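Local atomic coordinates of metallo-carboxypeptidase (Pseudomonas aeruginosa, PDB entry 4A39), a protein that is a zinc-dependent carboxypeptidase of the M14 family, probably removing C-terminal residues from peptide or protein substrates in the cytosol. Residues A[84-95]-A[114-125]. Numbering follows the deposited sequence.
Sequences YQAVASYDGERW and EESEVRFAYFEP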
loop_
_atom_site.group_PDB
_atom_site.type_symbol
_atom_site.label_atom_id
_atom_site.label_comp_id
_atom_site.label_asym_id
_atom_site.label_seq_id
_atom_site.Cartn_x
_atom_site.Cartn_y
_atom_site.Cartn_z
ATOM N N TYR A 84 14.945 0.994 10.692
ATOM C CA TYR A 84 14.503 1.512 9.402
ATOM C C TYR A 84 15.599 2.304 8.696
ATOM O O TYR A 84 16.261 3.147 9.302
ATOM C CB TYR A 84 13.277 2.415 9.570
ATOM C CG TYR A 84 12.923 3.146 8.295
ATOM C CD1 TYR A 84 12.257 2.498 7.257
ATOM C CD2 TYR A 84 13.352 4.456 8.085
ATOM C CE1 TYR A 84 12.037 3.136 6.029
ATOM C CE2 TYR A 84 13.139 5.100 6.870
ATOM C CZ TYR A 84 12.488 4.435 5.847
ATOM O OH TYR A 84 12.317 5.068 4.640
ATOM N N GLN A 85 15.773 2.027 7.407
ATOM C CA GLN A 85 16.763 2.716 6.588
ATOM C C GLN A 85 16.018 3.515 5.522
ATOM O O GLN A 85 15.206 2.958 4.785
ATOM C CB GLN A 85 17.694 1.708 5.903
ATOM C CG GLN A 85 18.409 0.742 6.847
ATOM C CD GLN A 85 19.258 1.447 7.889
ATOM O OE1 GLN A 85 18.869 1.566 9.054
ATOM N NE2 GLN A 85 20.420 1.926 7.472
ATOM N N ALA A 86 16.291 4.817 5.450
ATOM C CA ALA A 86 15.647 5.694 4.472
ATOM C C ALA A 86 15.997 5.299 3.041
ATOM O O ALA A 86 17.050 4.719 2.792
ATOM C CB ALA A 86 16.064 7.139 4.718
ATOM N N VAL A 87 15.109 5.630 2.106
ATOM C CA VAL A 87 15.323 5.312 0.701
ATOM C C VAL A 87 15.677 6.591 -0.056
ATOM O O VAL A 87 15.182 7.674 0.266
ATOM C CB VAL A 87 14.055 4.686 0.075
ATOM C CG1 VAL A 87 14.422 3.898 -1.162
ATOM C CG2 VAL A 87 13.355 3.796 1.095
ATOM N N ALA A 88 16.533 6.461 -1.063
ATOM C CA ALA A 88 16.960 7.609 -1.854
ATOM C C ALA A 88 17.063 7.248 -3.329
ATOM O O ALA A 88 17.072 6.072 -3.690
ATOM C CB ALA A 88 18.307 8.110 -1.351
ATOM N N SER A 89 17.135 8.268 -4.179
ATOM C CA SER A 89 17.258 8.058 -5.616
ATOM C C SER A 89 17.780 9.304 -6.316
ATOM O O SER A 89 17.365 10.417 -6.004
ATOM C CB SER A 89 15.907 7.683 -6.220
ATOM O OG SER A 89 16.012 7.568 -7.628
ATOM N N TYR A 90 18.688 9.113 -7.267
ATOM C CA TYR A 90 19.234 10.239 -8.014
ATOM C C TYR A 90 18.323 10.587 -9.184
ATOM O O TYR A 90 18.201 11.757 -9.552
ATOM C CB TYR A 90 20.621 9.908 -8.577
ATOM C CG TYR A 90 21.704 9.708 -7.549
ATOM C CD1 TYR A 90 22.092 10.744 -6.702
ATOM C CD2 TYR A 90 22.352 8.477 -7.428
ATOM C CE1 TYR A 90 23.103 10.559 -5.758
ATOM C CE2 TYR A 90 23.359 8.281 -6.489
ATOM C CZ TYR A 90 23.731 9.324 -5.658
ATOM O OH TYR A 90 24.733 9.136 -4.728
ATOM N N ASP A 91 17.676 9.570 -9.754
ATOM C CA ASP A 91 16.825 9.767 -10.924
ATOM C C ASP A 91 15.324 9.564 -10.764
ATOM O O ASP A 91 14.552 9.958 -11.638
ATOM C CB ASP A 91 17.315 8.876 -12.075
ATOM C CG ASP A 91 17.402 7.408 -11.691
ATOM O OD1 ASP A 91 16.808 7.015 -10.667
ATOM O OD2 ASP A 91 18.057 6.640 -12.427
ATOM N N GLY A 92 14.908 8.950 -9.664
ATOM C CA GLY A 92 13.492 8.708 -9.462
ATOM C C GLY A 92 13.075 7.359 -10.019
ATOM O O GLY A 92 11.896 7.002 -9.975
ATOM N N GLU A 93 14.039 6.609 -10.549
ATOM C CA GLU A 93 13.774 5.283 -11.108
ATOM C C GLU A 93 14.463 4.194 -10.296
ATOM O O GLU A 93 13.863 3.161 -9.996
ATOM C CB GLU A 93 14.241 5.194 -12.561
ATOM C CG GLU A 93 13.335 5.896 -13.555
ATOM C CD GLU A 93 13.620 5.473 -14.985
ATOM O OE1 GLU A 93 13.552 4.256 -15.265
ATOM O OE2 GLU A 93 13.905 6.351 -15.829
ATOM N N ARG A 94 15.729 4.428 -9.959
ATOM C CA ARG A 94 16.515 3.488 -9.164
ATOM C C ARG A 94 16.546 3.988 -7.721
ATOM O O ARG A 94 17.116 5.040 -7.439
ATOM C CB ARG A 94 17.954 3.403 -9.686
ATOM C CG ARG A 94 18.089 2.943 -11.125
ATOM C CD ARG A 94 19.534 3.068 -11.605
ATOM N NE ARG A 94 20.428 2.103 -10.968
ATOM C CZ ARG A 94 21.749 2.089 -11.132
ATOM N NH1 ARG A 94 22.332 2.991 -11.910
ATOM N NH2 ARG A 94 22.489 1.173 -10.518
ATOM N N TRP A 95 15.926 3.238 -6.815
ATOM C CA TRP A 95 15.899 3.618 -5.408
ATOM C C TRP A 95 16.798 2.718 -4.563
ATOM O O TRP A 95 16.826 1.495 -4.740
ATOM C CB TRP A 95 14.459 3.591 -4.882
ATOM C CG TRP A 95 13.608 4.676 -5.478
ATOM C CD1 TRP A 95 13.024 4.681 -6.713
ATOM C CD2 TRP A 95 13.303 5.944 -4.884
ATOM N NE1 TRP A 95 12.376 5.876 -6.927
ATOM C CE2 TRP A 95 12.532 6.670 -5.821
ATOM C CE3 TRP A 95 13.608 6.539 -3.653
ATOM C CZ2 TRP A 95 12.060 7.964 -5.564
ATOM C CZ3 TRP A 95 13.138 7.831 -3.395
ATOM C CH2 TRP A 95 12.372 8.526 -4.352
ATOM N N GLU A 114 26.760 11.163 -5.350
ATOM C CA GLU A 114 27.627 11.081 -6.526
ATOM C C GLU A 114 27.202 12.102 -7.583
ATOM O O GLU A 114 27.937 12.374 -8.533
ATOM C CB GLU A 114 27.596 9.661 -7.102
ATOM C CG GLU A 114 28.295 8.625 -6.231
ATOM C CD GLU A 114 29.767 8.954 -6.013
ATOM O OE1 GLU A 114 30.442 9.366 -6.984
ATOM O OE2 GLU A 114 30.259 8.792 -4.877
ATOM N N GLU A 115 26.013 12.671 -7.389
ATOM C CA GLU A 115 25.440 13.671 -8.290
ATOM C C GLU A 115 24.973 14.829 -7.430
ATOM O O GLU A 115 24.862 14.691 -6.214
ATOM C CB GLU A 115 24.266 13.066 -9.087
ATOM C CG GLU A 115 24.691 11.899 -9.970
ATOM C CD GLU A 115 23.573 11.311 -10.812
ATOM O OE1 GLU A 115 22.401 11.674 -10.609
ATOM O OE2 GLU A 115 23.879 10.462 -11.677
ATOM N N SER A 116 24.712 15.981 -8.052
ATOM C CA SER A 116 24.301 17.191 -7.338
ATOM C C SER A 116 22.858 17.208 -6.812
ATOM O O SER A 116 22.494 18.055 -6.005
ATOM C CB SER A 116 24.551 18.433 -8.191
ATOM O OG SER A 116 23.677 18.442 -9.299
ATOM N N GLU A 117 22.036 16.266 -7.270
ATOM C CA GLU A 117 20.670 16.226 -6.772
ATOM C C GLU A 117 20.224 14.811 -6.430
ATOM O O GLU A 117 20.601 13.844 -7.100
ATOM C CB GLU A 117 19.707 16.879 -7.764
ATOM C CG GLU A 117 19.417 16.109 -9.035
ATOM C CD GLU A 117 18.298 16.760 -9.837
ATOM O OE1 GLU A 117 18.398 17.974 -10.123
ATOM O OE2 GLU A 117 17.318 16.062 -10.175
ATOM N N VAL A 118 19.424 14.694 -5.376
ATOM C CA VAL A 118 18.928 13.400 -4.943
ATOM C C VAL A 118 17.590 13.565 -4.229
ATOM O O VAL A 118 17.286 14.635 -3.699
ATOM C CB VAL A 118 19.940 12.730 -3.977
ATOM C CG1 VAL A 118 19.935 13.443 -2.631
ATOM C CG2 VAL A 118 19.616 11.263 -3.825
ATOM N N ARG A 119 16.780 12.511 -4.237
ATOM C CA ARG A 119 15.489 12.531 -3.564
ATOM C C ARG A 119 15.495 11.487 -2.448
ATOM O O ARG A 119 16.155 10.457 -2.569
ATOM C CB ARG A 119 14.347 12.194 -4.537
ATOM C CG ARG A 119 14.202 13.116 -5.740
ATOM C CD ARG A 119 14.754 12.490 -7.024
ATOM N NE ARG A 119 14.599 13.403 -8.152
ATOM C CZ ARG A 119 13.453 13.629 -8.781
ATOM N NH1 ARG A 119 12.348 12.995 -8.407
ATOM N NH2 ARG A 119 13.406 14.517 -9.765
ATOM N N PHE A 120 14.785 11.771 -1.358
ATOM C CA PHE A 120 14.655 10.833 -0.246
ATOM C C PHE A 120 13.169 10.635 0.013
ATOM O O PHE A 120 12.375 11.570 -0.141
ATOM C CB PHE A 120 15.305 11.365 1.041
ATOM C CG PHE A 120 16.800 11.441 0.988
ATOM C CD1 PHE A 120 17.571 10.347 1.364
ATOM C CD2 PHE A 120 17.440 12.608 0.587
ATOM C CE1 PHE A 120 18.955 10.412 1.346
ATOM C CE2 PHE A 120 18.827 12.685 0.568
ATOM C CZ PHE A 120 19.586 11.584 0.949
ATOM N N ALA A 121 12.793 9.418 0.390
ATOM C CA ALA A 121 11.396 9.122 0.688
ATOM C C ALA A 121 11.297 7.982 1.690
ATOM O O ALA A 121 12.259 7.242 1.895
ATOM C CB ALA A 121 10.637 8.768 -0.588
ATOM N N TYR A 122 10.131 7.844 2.311
ATOM C CA TYR A 122 9.915 6.797 3.305
ATOM C C TYR A 122 9.796 5.441 2.609
ATOM O O TYR A 122 10.101 4.396 3.195
ATOM C CB TYR A 122 8.663 7.125 4.128
ATOM C CG TYR A 122 8.435 6.249 5.344
ATOM C CD1 TYR A 122 9.509 5.775 6.109
ATOM C CD2 TYR A 122 7.143 5.925 5.752
ATOM C CE1 TYR A 122 9.297 4.997 7.248
ATOM C CE2 TYR A 122 6.920 5.149 6.887
ATOM C CZ TYR A 122 7.998 4.688 7.630
ATOM O OH TYR A 122 7.776 3.915 8.752
ATOM N N PHE A 123 9.344 5.470 1.360
ATOM C CA PHE A 123 9.232 4.273 0.523
ATOM C C PHE A 123 9.210 4.751 -0.926
ATOM O O PHE A 123 8.882 5.906 -1.191
ATOM C CB PHE A 123 7.947 3.482 0.811
ATOM C CG PHE A 123 7.964 2.084 0.242
ATOM C CD1 PHE A 123 8.602 1.052 0.925
ATOM C CD2 PHE A 123 7.384 1.811 -0.994
ATOM C CE1 PHE A 123 8.661 -0.230 0.381
ATOM C CE2 PHE A 123 7.439 0.530 -1.547
ATOM C CZ PHE A 123 8.079 -0.490 -0.857
ATOM N N GLU A 124 9.562 3.872 -1.863
ATOM C CA GLU A 124 9.550 4.226 -3.284
ATOM C C GLU A 124 8.144 4.753 -3.607
ATOM O O GLU A 124 7.180 3.996 -3.595
ATOM C CB GLU A 124 9.871 2.983 -4.122
ATOM C CG GLU A 124 10.043 3.254 -5.607
ATOM C CD GLU A 124 10.623 2.070 -6.364
ATOM O OE1 GLU A 124 10.880 1.011 -5.746
ATOM O OE2 GLU A 124 10.822 2.204 -7.586
ATOM N N PRO A 125 8.017 6.057 -3.917
ATOM C CA PRO A 125 6.726 6.687 -4.226
ATOM C C PRO A 125 5.988 6.243 -5.481
ATOM O O PRO A 125 6.603 5.888 -6.489
ATOM C CB PRO A 125 7.065 8.180 -4.296
ATOM C CG PRO A 125 8.362 8.301 -3.544
ATOM C CD PRO A 125 9.096 7.059 -3.958
HETATM O O HOH W 1 10.249 4.509 -8.981
HETATM O O HOH W 2 13.884 1.258 -7.358
#
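Trp95 stands its indole upright on the sheet, sandwiched between Ser89 and the Glu124-Pro125 pair. Pro125 CD presses on the six-membered ring, 3.8 Å from its centroid, and Glu124 CG lies over the five-membered ring, both CH-pi contacts; Ser89 CB sits over the centre of the opposite face. Beneath the slab, Ala121 CB comes to 3.9 Å from Trp95 CZ3. Glu124, extended with CG anti to its backbone N (chi1 -173°), reaches past the indole to two waters: one links OE2 to Gly92 O; a second, held by Trp95 N and Glu93 O, meets OE2 only weakly. Below runs an antiparallel ladder in which Val87 and Ser89 form hydrogen-bonded pairs with Ala121 and Arg119, the shortest bond being Arg119 N to Ser89 O, 2.8 Å. On the face away from Trp95, Ala88 CB fits against the Phe120 ring, 3.6 Å from CD1. At one end the edge of Tyr122 meets the face of Tyr84 (planes at 60°), whose OH donates to Tyr122 O at 2.7 Å from above the carbonyl plane. At the other, Tyr90 packs CD1 on Val118 CG2, and its OH accepts from Glu114 N at 2.9 Å. Strand 118-121 lies between strands 87-89 and 53-57, Phe120 meeting Phe54, Phe67 and Phe109; Glu124 OE1 hydrogen-bonds Gly366 N of helix 366-383, and Glu124 O Trp188 NE1 of helix 185-196, joining the loop after strand 118-121 to the catalytic domain.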